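PDB 3KA7: oxidoreductase from Methanosarcina mazei, which binds flavin-adenine dinucleotide and probably works as an oxidoreductase of the flavin-containing amine oxidoreductase family. Local coordinates for residues Q332-E337 / E343-M348; P278-K283 / E337-L342; P385-P390 / V416-E421. All blocks are in the same frame, centred on the assembly; numbering follows the deposited sequence.

Contact 1 (Q332-E337 / E343-M348)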
ATOM      1  N   GLN A 332      -1.664 -12.598   0.242  1.00  7.75           N
ATOM      2  CA  GLN A 332      -0.449 -13.382   0.321  1.00  8.28           C
ATOM      3  C   GLN A 332       0.663 -12.745  -0.515  1.00  7.85           C
ATOM      4  O   GLN A 332       0.467 -12.397  -1.687  1.00  7.46           O
ATOM      5  CB  GLN A 332      -0.705 -14.837  -0.088  1.00  8.89           C
ATOM      6  CG  GLN A 332      -1.151 -15.015  -1.534  1.00 10.00           C
ATOM      7  CD  GLN A 332      -1.676 -16.421  -1.827  1.00 11.21           C
ATOM      8  OE1 GLN A 332      -0.956 -17.266  -2.382  1.00 12.04           O
ATOM      9  NE2 GLN A 332      -2.926 -16.668  -1.473  1.00 11.31           N
ATOM     10  N   TYR A 333       1.811 -12.553   0.122  1.00  7.36           N
ATOM     11  CA  TYR A 333       3.040 -12.164  -0.542  1.00  7.68           C
ATOM     12  C   TYR A 333       3.375 -13.162  -1.650  1.00  7.56           C
ATOM     13  O   TYR A 333       3.214 -14.358  -1.458  1.00  7.75           O
ATOM     14  CB  TYR A 333       4.168 -12.168   0.506  1.00  8.04           C
ATOM     15  CG  TYR A 333       5.578 -12.293  -0.034  1.00 10.72           C
ATOM     16  CD1 TYR A 333       6.212 -11.212  -0.622  1.00 12.86           C
ATOM     17  CD2 TYR A 333       6.281 -13.495   0.056  1.00 14.54           C
ATOM     18  CE1 TYR A 333       7.504 -11.319  -1.116  1.00 14.87           C
ATOM     19  CE2 TYR A 333       7.584 -13.607  -0.427  1.00 16.73           C
ATOM     20  CZ  TYR A 333       8.183 -12.511  -1.011  1.00 16.64           C
ATOM     21  OH  TYR A 333       9.472 -12.584  -1.498  1.00 20.02           O
ATOM     22  N   VAL A 334       3.832 -12.661  -2.797  1.00  8.31           N
ATOM     23  CA  VAL A 334       4.391 -13.509  -3.864  1.00  9.44           C
ATOM     24  C   VAL A 334       5.819 -13.059  -4.152  1.00 10.03           C
ATOM     25  O   VAL A 334       6.060 -11.886  -4.458  1.00  9.52           O
ATOM     26  CB  VAL A 334       3.544 -13.442  -5.173  1.00  9.46           C
ATOM     27  CG1 VAL A 334       4.173 -14.261  -6.297  1.00 11.11           C
ATOM     28  CG2 VAL A 334       2.146 -13.944  -4.912  1.00  9.52           C
ATOM     29  N   ALA A 335       6.758 -13.992  -4.036  1.00 11.39           N
ATOM     30  CA  ALA A 335       8.168 -13.717  -4.357  1.00 13.09           C
ATOM     31  C   ALA A 335       8.324 -13.503  -5.866  1.00 14.28           C
ATOM     32  O   ALA A 335       7.634 -14.137  -6.662  1.00 13.58           O
ATOM     33  CB  ALA A 335       9.025 -14.886  -3.889  1.00 13.04           C
ATOM     34  N   PRO A 336       9.232 -12.596  -6.270  1.00 15.80           N
ATOM     35  CA  PRO A 336       9.449 -12.361  -7.691  1.00 16.76           C
ATOM     36  C   PRO A 336       9.613 -13.662  -8.501  1.00 17.36           C
ATOM     37  O   PRO A 336       9.043 -13.761  -9.585  1.00 17.82           O
ATOM     38  CB  PRO A 336      10.725 -11.514  -7.711  1.00 17.26           C
ATOM     39  CG  PRO A 336      10.649 -10.735  -6.434  1.00 17.60           C
ATOM     40  CD  PRO A 336      10.030 -11.687  -5.425  1.00 16.46           C
ATOM     41  N   GLU A 337      10.333 -14.653  -7.962  1.00 18.21           N
ATOM     42  CA  GLU A 337      10.579 -15.933  -8.676  1.00 19.12           C
ATOM     43  C   GLU A 337       9.325 -16.755  -8.884  1.00 18.51           C
ATOM     44  O   GLU A 337       9.301 -17.672  -9.704  1.00 18.22           O
ATOM     45  CB  GLU A 337      11.526 -16.850  -7.898  1.00 19.94           C
ATOM     46  CG  GLU A 337      12.627 -16.171  -7.172  1.00 23.68           C
ATOM     47  CD  GLU A 337      12.153 -15.593  -5.873  1.00 24.94           C
ATOM     48  OE1 GLU A 337      12.063 -16.346  -4.873  1.00 27.07           O
ATOM     49  OE2 GLU A 337      11.884 -14.384  -5.864  1.00 27.20           O
ATOM     50  N   GLU A 343      -0.480 -19.872 -10.587  1.00 17.68           N
ATOM     51  CA  GLU A 343      -1.473 -20.921 -10.387  1.00 18.00           C
ATOM     52  C   GLU A 343      -1.185 -21.738  -9.129  1.00 17.32           C
ATOM     53  O   GLU A 343      -2.071 -21.970  -8.310  1.00 17.07           O
ATOM     54  CB  GLU A 343      -1.563 -21.837 -11.621  1.00 18.97           C
ATOM     55  CG  GLU A 343      -2.121 -21.140 -12.855  1.00 23.04           C
ATOM     56  CD  GLU A 343      -2.622 -22.123 -13.899  1.00 28.83           C
ATOM     57  OE1 GLU A 343      -3.201 -23.165 -13.511  1.00 32.29           O
ATOM     58  OE2 GLU A 343      -2.436 -21.858 -15.105  1.00 32.34           O
ATOM     59  N   SER A 344       0.056 -22.160  -8.945  1.00 16.71           N
ATOM     60  CA  SER A 344       0.354 -22.962  -7.765  1.00 16.49           C
ATOM     61  C   SER A 344       0.350 -22.128  -6.484  1.00 15.23           C
ATOM     62  O   SER A 344      -0.016 -22.621  -5.418  1.00 14.41           O
ATOM     63  CB  SER A 344       1.667 -23.730  -7.922  1.00 17.15           C
ATOM     64  OG  SER A 344       2.740 -22.857  -8.158  1.00 21.47           O
ATOM     65  N   GLU A 345       0.750 -20.862  -6.594  1.00 13.75           N
ATOM     66  CA  GLU A 345       0.672 -19.944  -5.448  1.00 13.05           C
ATOM     67  C   GLU A 345      -0.774 -19.809  -4.962  1.00 12.82           C
ATOM     68  O   GLU A 345      -1.051 -19.873  -3.770  1.00 11.78           O
ATOM     69  CB  GLU A 345       1.251 -18.573  -5.809  1.00 13.38           C
ATOM     70  CG  GLU A 345       2.741 -18.609  -6.158  1.00 13.34           C
ATOM     71  CD  GLU A 345       3.625 -18.864  -4.947  1.00 15.43           C
ATOM     72  OE1 GLU A 345       3.631 -18.026  -4.022  1.00 13.66           O
ATOM     73  OE2 GLU A 345       4.333 -19.901  -4.920  1.00 15.80           O
ATOM     74  N   ILE A 346      -1.686 -19.623  -5.903  1.00 13.21           N
ATOM     75  CA  ILE A 346      -3.102 -19.514  -5.593  1.00 14.34           C
ATOM     76  C   ILE A 346      -3.610 -20.792  -4.929  1.00 14.64           C
ATOM     77  O   ILE A 346      -4.336 -20.750  -3.924  1.00 15.04           O
ATOM     78  CB  ILE A 346      -3.919 -19.209  -6.866  1.00 14.24           C
ATOM     79  CG1 ILE A 346      -3.610 -17.799  -7.352  1.00 14.87           C
ATOM     80  CG2 ILE A 346      -5.404 -19.358  -6.593  1.00 15.41           C
ATOM     81  CD1 ILE A 346      -4.085 -17.524  -8.767  1.00 14.78           C
ATOM     82  N   GLU A 347      -3.209 -21.937  -5.473  1.00 15.57           N
ATOM     83  CA  GLU A 347      -3.613 -23.219  -4.904  1.00 16.43           C
ATOM     84  C   GLU A 347      -3.242 -23.284  -3.426  1.00 15.93           C
ATOM     85  O   GLU A 347      -4.014 -23.769  -2.604  1.00 15.23           O
ATOM     86  CB  GLU A 347      -2.938 -24.382  -5.634  1.00 17.44           C
ATOM     87  CG  GLU A 347      -3.356 -24.583  -7.082  1.00 22.19           C
ATOM     88  CD  GLU A 347      -2.429 -25.555  -7.825  1.00 27.54           C
ATOM     89  OE1 GLU A 347      -1.942 -26.523  -7.195  1.00 30.18           O
ATOM     90  OE2 GLU A 347      -2.178 -25.352  -9.034  1.00 30.78           O
HETATM   91  N   MSE A 348      -2.047 -22.807  -3.093  1.00 14.98           N
HETATM   92  CA  MSE A 348      -1.588 -22.874  -1.715  1.00 15.07           C
HETATM   93  C   MSE A 348      -2.416 -21.972  -0.813  1.00 14.20           C
HETATM   94  O   MSE A 348      -2.717 -22.333   0.330  1.00 14.27           O
HETATM   95  CB  MSE A 348      -0.113 -22.503  -1.636  1.00 15.23           C
HETATM   96  CG  MSE A 348       0.788 -23.622  -2.073  1.00 19.20           C
HETATM   97 SE   MSE A 348       2.606 -22.955  -2.097  1.00 27.69          SE
HETATM   98  CE  MSE A 348       2.915 -22.972  -4.015  1.00 27.62           C
TER
HETATM   99  O   HOH W   1       6.074 -16.767  -3.322  1.00 13.14           O
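The carboxylate of E345 is held at both oxygens, and one of its ties reaches across this contact. Its OE1 accepts a hydrogen bond from a water at 2.8 Å, and that water in turn accepts from the A335 N at 2.9 Å; OE2 forms a salt bridge with R306. This is helix-on-sheet packing: helix 342-356, which follows strand 326-334 after a short loop, lies nearly antiparallel to it, with the short segment axes 10.3 Å apart and at 157°. E345 points from the helix toward the strand. Its chain is curled rather than extended, with turns near -60° at all three torsions (chi2 -71°); this curl carries the acid to V334, where the water completes the link. Paired with an arginine and given a hydrogen bond by the water, the buried carboxylate is probably stabilised in its charged form. Q332 reaches over from the strand: CG lies between the backbone N and the carbonyl carbon (chi1 63°), and the chain then runs extended, bringing its CD within 4.0 Å of the E345 O. V334 adds a looser apolar neighbour, its CG1 4.4 Å from the E345 OE1.

Contact 2 (P278-K283 / E337-L342)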
ATOM      1  N   PRO A 278       9.418  -3.921  -8.180  1.00  9.37           N
ATOM      2  CA  PRO A 278       8.073  -3.871  -7.635  1.00  9.17           C
ATOM      3  C   PRO A 278       7.801  -5.071  -6.742  1.00  9.22           C
ATOM      4  O   PRO A 278       8.482  -6.112  -6.853  1.00  9.92           O
ATOM      5  CB  PRO A 278       7.178  -3.911  -8.883  1.00  9.19           C
ATOM      6  CG  PRO A 278       8.012  -4.574  -9.933  1.00 10.52           C
ATOM      7  CD  PRO A 278       9.428  -4.160  -9.638  1.00  8.99           C
ATOM      8  N   SER A 279       6.825  -4.927  -5.857  1.00  8.53           N
ATOM      9  CA  SER A 279       6.433  -6.032  -4.995  1.00  8.87           C
ATOM     10  C   SER A 279       5.146  -6.649  -5.527  1.00  8.88           C
ATOM     11  O   SER A 279       4.348  -5.959  -6.165  1.00  9.22           O
ATOM     12  CB  SER A 279       6.290  -5.544  -3.553  1.00  9.38           C
ATOM     13  OG  SER A 279       5.385  -4.458  -3.466  1.00  9.89           O
ATOM     14  N   ALA A 280       4.944  -7.942  -5.259  1.00  8.05           N
ATOM     15  CA  ALA A 280       3.824  -8.696  -5.840  1.00  7.78           C
ATOM     16  C   ALA A 280       2.998  -9.382  -4.759  1.00  7.37           C
ATOM     17  O   ALA A 280       3.479  -9.646  -3.648  1.00  7.15           O
ATOM     18  CB  ALA A 280       4.350  -9.741  -6.824  1.00  7.96           C
ATOM     19  N   GLY A 281       1.750  -9.683  -5.082  1.00  7.47           N
ATOM     20  CA  GLY A 281       0.897 -10.362  -4.112  1.00  7.72           C
ATOM     21  C   GLY A 281      -0.368 -10.861  -4.773  1.00  8.26           C
ATOM     22  O   GLY A 281      -0.696 -10.483  -5.898  1.00  8.27           O
ATOM     23  N   ILE A 282      -1.080 -11.717  -4.054  1.00  8.50           N
ATOM     24  CA  ILE A 282      -2.371 -12.211  -4.505  1.00  8.24           C
ATOM     25  C   ILE A 282      -3.424 -11.927  -3.440  1.00  8.37           C
ATOM     26  O   ILE A 282      -3.196 -12.173  -2.266  1.00  7.75           O
ATOM     27  CB  ILE A 282      -2.334 -13.709  -4.767  1.00  8.09           C
ATOM     28  CG1 ILE A 282      -1.438 -14.021  -5.962  1.00  8.75           C
ATOM     29  CG2 ILE A 282      -3.754 -14.232  -4.990  1.00 11.23           C
ATOM     30  CD1 ILE A 282      -0.911 -15.446  -5.922  1.00  9.26           C
ATOM     31  N   LYS A 283      -4.560 -11.396  -3.882  1.00  8.25           N
ATOM     32  CA  LYS A 283      -5.684 -11.055  -3.023  1.00  8.61           C
ATOM     33  C   LYS A 283      -6.825 -12.036  -3.307  1.00  9.06           C
ATOM     34  O   LYS A 283      -7.226 -12.204  -4.461  1.00  9.08           O
ATOM     35  CB  LYS A 283      -6.138  -9.624  -3.337  1.00  8.80           C
ATOM     36  CG  LYS A 283      -7.441  -9.215  -2.660  1.00 10.97           C
ATOM     37  CD  LYS A 283      -7.779  -7.732  -2.873  1.00 13.33           C
ATOM     38  CE  LYS A 283      -7.553  -7.287  -4.308  1.00 15.17           C
ATOM     39  NZ  LYS A 283      -8.136  -5.928  -4.520  1.00 14.33           N
ATOM     40  N   GLU A 337      10.333 -14.653  -7.962  1.00 18.21           N
ATOM     41  CA  GLU A 337      10.579 -15.933  -8.676  1.00 19.12           C
ATOM     42  C   GLU A 337       9.325 -16.755  -8.884  1.00 18.51           C
ATOM     43  O   GLU A 337       9.301 -17.672  -9.704  1.00 18.22           O
ATOM     44  CB  GLU A 337      11.526 -16.850  -7.898  1.00 19.94           C
ATOM     45  CG  GLU A 337      12.627 -16.171  -7.172  1.00 23.68           C
ATOM     46  CD  GLU A 337      12.153 -15.593  -5.873  1.00 24.94           C
ATOM     47  OE1 GLU A 337      12.063 -16.346  -4.873  1.00 27.07           O
ATOM     48  OE2 GLU A 337      11.884 -14.384  -5.864  1.00 27.20           O
ATOM     49  N   ASN A 338       8.295 -16.459  -8.100  1.00 17.63           N
ATOM     50  CA  ASN A 338       7.079 -17.245  -8.156  1.00 16.85           C
ATOM     51  C   ASN A 338       5.956 -16.564  -8.941  1.00 16.20           C
ATOM     52  O   ASN A 338       4.891 -17.138  -9.132  1.00 16.22           O
ATOM     53  CB  ASN A 338       6.634 -17.629  -6.743  1.00 16.82           C
ATOM     54  CG  ASN A 338       7.552 -18.660  -6.114  1.00 18.33           C
ATOM     55  OD1 ASN A 338       8.079 -19.540  -6.809  1.00 20.71           O
ATOM     56  ND2 ASN A 338       7.756 -18.563  -4.809  1.00 16.95           N
ATOM     57  N   VAL A 339       6.202 -15.353  -9.423  1.00 15.87           N
ATOM     58  CA  VAL A 339       5.213 -14.687 -10.266  1.00 16.35           C
ATOM     59  C   VAL A 339       4.885 -15.528 -11.502  1.00 16.48           C
ATOM     60  O   VAL A 339       3.747 -15.532 -11.981  1.00 16.52           O
ATOM     61  CB  VAL A 339       5.663 -13.264 -10.682  1.00 15.91           C
ATOM     62  CG1 VAL A 339       4.751 -12.710 -11.749  1.00 16.95           C
ATOM     63  CG2 VAL A 339       5.663 -12.367  -9.482  1.00 16.83           C
ATOM     64  N   LYS A 340       5.887 -16.243 -12.010  1.00 16.64           N
ATOM     65  CA  LYS A 340       5.679 -17.152 -13.133  1.00 17.66           C
ATOM     66  C   LYS A 340       4.846 -18.372 -12.729  1.00 17.43           C
ATOM     67  O   LYS A 340       4.328 -19.087 -13.590  1.00 17.67           O
ATOM     68  CB  LYS A 340       7.027 -17.583 -13.741  1.00 17.75           C
ATOM     69  CG  LYS A 340       7.796 -18.616 -12.923  1.00 19.36           C
ATOM     70  CD  LYS A 340       9.131 -18.969 -13.578  1.00 23.61           C
ATOM     71  CE  LYS A 340      10.083 -17.787 -13.498  1.00 25.98           C
ATOM     72  NZ  LYS A 340      11.497 -18.133 -13.865  1.00 30.38           N
ATOM     73  N   ASN A 341       4.701 -18.593 -11.419  1.00 17.43           N
ATOM     74  CA  ASN A 341       3.978 -19.744 -10.886  1.00 17.59           C
ATOM     75  C   ASN A 341       2.698 -19.357 -10.133  1.00 17.26           C
ATOM     76  O   ASN A 341       2.402 -19.947  -9.095  1.00 16.53           O
ATOM     77  CB  ASN A 341       4.868 -20.531  -9.904  1.00 18.03           C
ATOM     78  CG  ASN A 341       6.187 -20.976 -10.515  1.00 20.06           C
ATOM     79  OD1 ASN A 341       7.250 -20.802  -9.908  1.00 22.94           O
ATOM     80  ND2 ASN A 341       6.125 -21.565 -11.698  1.00 20.37           N
ATOM     81  N   LEU A 342       1.944 -18.384 -10.645  1.00 17.28           N
ATOM     82  CA  LEU A 342       0.764 -17.880  -9.926  1.00 17.74           C
ATOM     83  C   LEU A 342      -0.298 -18.945  -9.651  1.00 17.68           C
ATOM     84  O   LEU A 342      -0.962 -18.925  -8.609  1.00 16.93           O
ATOM     85  CB  LEU A 342       0.133 -16.696 -10.664  1.00 17.98           C
ATOM     86  CG  LEU A 342       0.876 -15.365 -10.562  1.00 18.75           C
ATOM     87  CD1 LEU A 342       0.131 -14.268 -11.320  1.00 20.67           C
ATOM     88  CD2 LEU A 342       1.062 -14.973  -9.110  1.00 18.87           C
TER
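No ring, amide or carboxylate takes part in the touching here; A280 and I282 meet V339 and L342 entirely through aliphatic carbons, with no flat face or edge between the segments. The two pairs are separate. At one, the CB of A280 rests against the CG2 of V339 at 4.0 Å. At the other, CD1 of I282 meets CD2 of L342 at 3.8 Å, and the same leucine methyl also lies 4.1 Å from CG1 of I282. The end methyls of these two longer side chains, CD1 and CD2, do most of the touching as the chains run past each other in opposite directions. L342 has CG beside its backbone N (chi1 -75°) and CD1 extended away from CA (chi2 -179°), which leaves CD2 as the branch that reaches the isoleucine. A280 and I282 both project toward the turn from one face of strand 280-288. The turn is tightened by a backbone hydrogen bond from the N341 N to the N338 O at 2.7 Å, and N341 stands at the N-cap position of the helix that L342 begins. The contact thus lies in a beta-alpha-beta crossover: strand 326-334 leads through this loop and helix 342-356 to the parallel strand 362-370, passing over strand 280-288 between them. V334 and S369 of the flanking strands touch V339 and L342 respectively.

Contact 3 (P385-P390 / V416-E421)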
ATOM      1  N   PRO A 385      13.141   5.538  -4.243  1.00 15.39           N
ATOM      2  CA  PRO A 385      14.005   6.633  -4.608  1.00 15.94           C
ATOM      3  C   PRO A 385      13.244   7.911  -4.292  1.00 15.90           C
ATOM      4  O   PRO A 385      12.103   7.851  -3.831  1.00 16.53           O
ATOM      5  CB  PRO A 385      14.111   6.469  -6.121  1.00 15.47           C
ATOM      6  CG  PRO A 385      12.753   6.010  -6.496  1.00 16.21           C
ATOM      7  CD  PRO A 385      12.297   5.119  -5.376  1.00 15.36           C
ATOM      8  N   GLY A 386      13.862   9.059  -4.518  1.00 16.34           N
ATOM      9  CA  GLY A 386      13.164  10.318  -4.318  1.00 15.68           C
ATOM     10  C   GLY A 386      12.126  10.584  -5.390  1.00 15.81           C
ATOM     11  O   GLY A 386      11.821   9.715  -6.215  1.00 16.30           O
ATOM     12  N   ASN A 387      11.577  11.795  -5.391  1.00 14.79           N
ATOM     13  CA  ASN A 387      10.530  12.151  -6.342  1.00 14.51           C
ATOM     14  C   ASN A 387      11.036  12.990  -7.498  1.00 14.13           C
ATOM     15  O   ASN A 387      10.253  13.373  -8.358  1.00 13.24           O
ATOM     16  CB  ASN A 387       9.423  12.956  -5.658  1.00 15.08           C
ATOM     17  CG  ASN A 387       8.908  12.293  -4.438  1.00 17.05           C
ATOM     18  OD1 ASN A 387       8.093  11.361  -4.527  1.00 21.89           O
ATOM     19  ND2 ASN A 387       9.363  12.763  -3.264  1.00 17.14           N
ATOM     20  N   GLU A 388      12.334  13.290  -7.521  1.00 14.08           N
ATOM     21  CA  GLU A 388      12.869  14.140  -8.584  1.00 14.70           C
ATOM     22  C   GLU A 388      13.340  13.345  -9.792  1.00 14.75           C
ATOM     23  O   GLU A 388      13.557  12.141  -9.704  1.00 14.21           O
ATOM     24  CB  GLU A 388      14.010  15.008  -8.051  1.00 15.41           C
ATOM     25  CG  GLU A 388      13.543  15.909  -6.913  1.00 17.83           C
ATOM     26  CD  GLU A 388      14.557  16.955  -6.492  1.00 22.92           C
ATOM     27  OE1 GLU A 388      15.726  16.892  -6.921  1.00 25.69           O
ATOM     28  OE2 GLU A 388      14.169  17.846  -5.714  1.00 25.75           O
ATOM     29  N   THR A 389      13.511  14.045 -10.910  1.00 14.68           N
ATOM     30  CA  THR A 389      13.979  13.442 -12.149  1.00 14.58           C
ATOM     31  C   THR A 389      15.076  14.342 -12.692  1.00 15.23           C
ATOM     32  O   THR A 389      15.383  15.379 -12.087  1.00 15.19           O
ATOM     33  CB  THR A 389      12.846  13.319 -13.193  1.00 14.87           C
ATOM     34  OG1 THR A 389      12.494  14.618 -13.702  1.00 14.97           O
ATOM     35  CG2 THR A 389      11.599  12.672 -12.567  1.00 14.01           C
ATOM     36  N   PRO A 390      15.676  13.958 -13.824  1.00 15.39           N
ATOM     37  CA  PRO A 390      16.719  14.783 -14.436  1.00 15.94           C
ATOM     38  C   PRO A 390      16.203  16.123 -14.957  1.00 16.07           C
ATOM     39  O   PRO A 390      17.007  16.988 -15.334  1.00 16.40           O
ATOM     40  CB  PRO A 390      17.201  13.915 -15.610  1.00 16.42           C
ATOM     41  CG  PRO A 390      16.914  12.519 -15.174  1.00 15.94           C
ATOM     42  CD  PRO A 390      15.612  12.616 -14.428  1.00 15.63           C
ATOM     43  N   VAL A 416       3.973  12.810  -1.746  1.00 11.03           N
ATOM     44  CA  VAL A 416       3.286  13.940  -2.366  1.00 11.84           C
ATOM     45  C   VAL A 416       3.571  15.206  -1.559  1.00 12.20           C
ATOM     46  O   VAL A 416       3.860  16.252  -2.130  1.00 11.68           O
ATOM     47  CB  VAL A 416       1.755  13.712  -2.480  1.00 11.97           C
ATOM     48  CG1 VAL A 416       1.058  14.963  -3.002  1.00 12.53           C
ATOM     49  CG2 VAL A 416       1.456  12.517  -3.390  1.00 12.22           C
HETATM   50  N   MSE A 417       3.525  15.095  -0.231  1.00 13.02           N
HETATM   51  CA  MSE A 417       3.814  16.249   0.632  1.00 14.24           C
HETATM   52  C   MSE A 417       5.210  16.796   0.347  1.00 15.03           C
HETATM   53  O   MSE A 417       5.420  18.008   0.307  1.00 15.55           O
HETATM   54  CB  MSE A 417       3.699  15.865   2.106  1.00 14.16           C
HETATM   55  CG  MSE A 417       2.283  15.566   2.572  1.00 16.19           C
HETATM   56 SE   MSE A 417       2.318  14.881   4.399  1.00 24.63          SE
HETATM   57  CE  MSE A 417       0.464  15.227   4.913  1.00 24.13           C
ATOM     58  N   SER A 418       6.166  15.898   0.137  1.00 15.12           N
ATOM     59  CA  SER A 418       7.544  16.305  -0.157  1.00 15.52           C
ATOM     60  C   SER A 418       7.640  17.125  -1.445  1.00 15.56           C
ATOM     61  O   SER A 418       8.301  18.171  -1.496  1.00 15.19           O
ATOM     62  CB  SER A 418       8.453  15.074  -0.227  1.00 15.85           C
ATOM     63  OG  SER A 418       9.755  15.440  -0.641  1.00 18.45           O
ATOM     64  N   VAL A 419       6.965  16.655  -2.488  1.00 15.11           N
ATOM     65  CA  VAL A 419       6.923  17.362  -3.759  1.00 15.30           C
ATOM     66  C   VAL A 419       6.264  18.726  -3.603  1.00 16.40           C
ATOM     67  O   VAL A 419       6.771  19.737  -4.100  1.00 16.05           O
ATOM     68  CB  VAL A 419       6.174  16.543  -4.811  1.00 15.21           C
ATOM     69  CG1 VAL A 419       5.846  17.380  -6.022  1.00 14.18           C
ATOM     70  CG2 VAL A 419       7.000  15.316  -5.194  1.00 14.97           C
HETATM   71  N   MSE A 420       5.128  18.750  -2.921  1.00 16.98           N
HETATM   72  CA  MSE A 420       4.393  19.997  -2.730  1.00 18.36           C
HETATM   73  C   MSE A 420       5.276  21.033  -2.030  1.00 18.52           C
HETATM   74  O   MSE A 420       5.268  22.207  -2.389  1.00 18.81           O
HETATM   75  CB  MSE A 420       3.131  19.744  -1.907  1.00 17.99           C
HETATM   76  CG  MSE A 420       2.122  18.796  -2.561  1.00 20.70           C
HETATM   77 SE   MSE A 420       1.388  19.463  -4.233  1.00 25.60          SE
HETATM   78  CE  MSE A 420       2.378  18.345  -5.513  1.00 23.38           C
ATOM     79  N   GLU A 421       6.034  20.593  -1.032  1.00 19.36           N
ATOM     80  CA  GLU A 421       6.909  21.495  -0.286  1.00 20.09           C
ATOM     81  C   GLU A 421       8.020  22.017  -1.185  1.00 20.15           C
ATOM     82  O   GLU A 421       8.440  23.174  -1.076  1.00 19.96           O
ATOM     83  CB  GLU A 421       7.489  20.783   0.935  1.00 20.66           C
ATOM     84  CG  GLU A 421       6.428  20.372   1.961  1.00 23.65           C
ATOM     85  CD  GLU A 421       6.897  19.283   2.913  1.00 28.35           C
ATOM     86  OE1 GLU A 421       8.123  19.058   3.023  1.00 30.84           O
ATOM     87  OE2 GLU A 421       6.032  18.641   3.556  1.00 31.48           O
TER
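With chi1 at -52°, N387 sets its CG beside the backbone N and anti to the carbonyl carbon, while V419 (chi1 167°) has CG2 in the equivalent place; these two choices bring asparagine and valine methyl together. The side chains cross obliquely, and CG2 of V419 comes 3.4 Å from CB of N387 and 3.7 Å from its CG, a close fit of one methyl against the base of the asparagine. Beyond CG the amide end of N387 lies beside the neighbouring S418, whichever way it is turned. The meeting is therefore packing of a buried loop residue onto two successive residues of helix 408-421. A glycine in place of N387 would probably open a gap over V419, leaving its CG2 without the CB and CG it packs against. This is structural packing outside the FAD pocket: from the N387 side chain to the bound FAD is about 10 Å. On the loop side, the backbone of N387 is hydrogen-bonded to V396, and E388 forms a salt bridge with K422 just beyond the helical segment. Strand 394-396 is an outermost strand of the parallel sheet of the dinucleotide-binding fold, so the loop joins that edge to helix 408-421, whose V416 and M420 pack on helix 10-21.

In the fold
Contacts 1 and 2 form one neighbourhood, their centres 5 Å apart. They share E337, their segments alternate along the chain, and strands 326-334 and 280-288 are neighbours in the mixed sheet, joined directly by Q332 O to I282 N at 2.9 Å. Together they seat the start of helix 342-356, and the loop before it, on that sheet. Contact 3 comes later in the chain, with its centre 33 Å from that of contact 1 and 28 Å from that of contact 2, and it touches neither. It belongs beside the parallel sheet. The two sites thus belong to different sheets of this FAD-binding protein, with contacts 1 and 3 on opposite sides of the chain's centre.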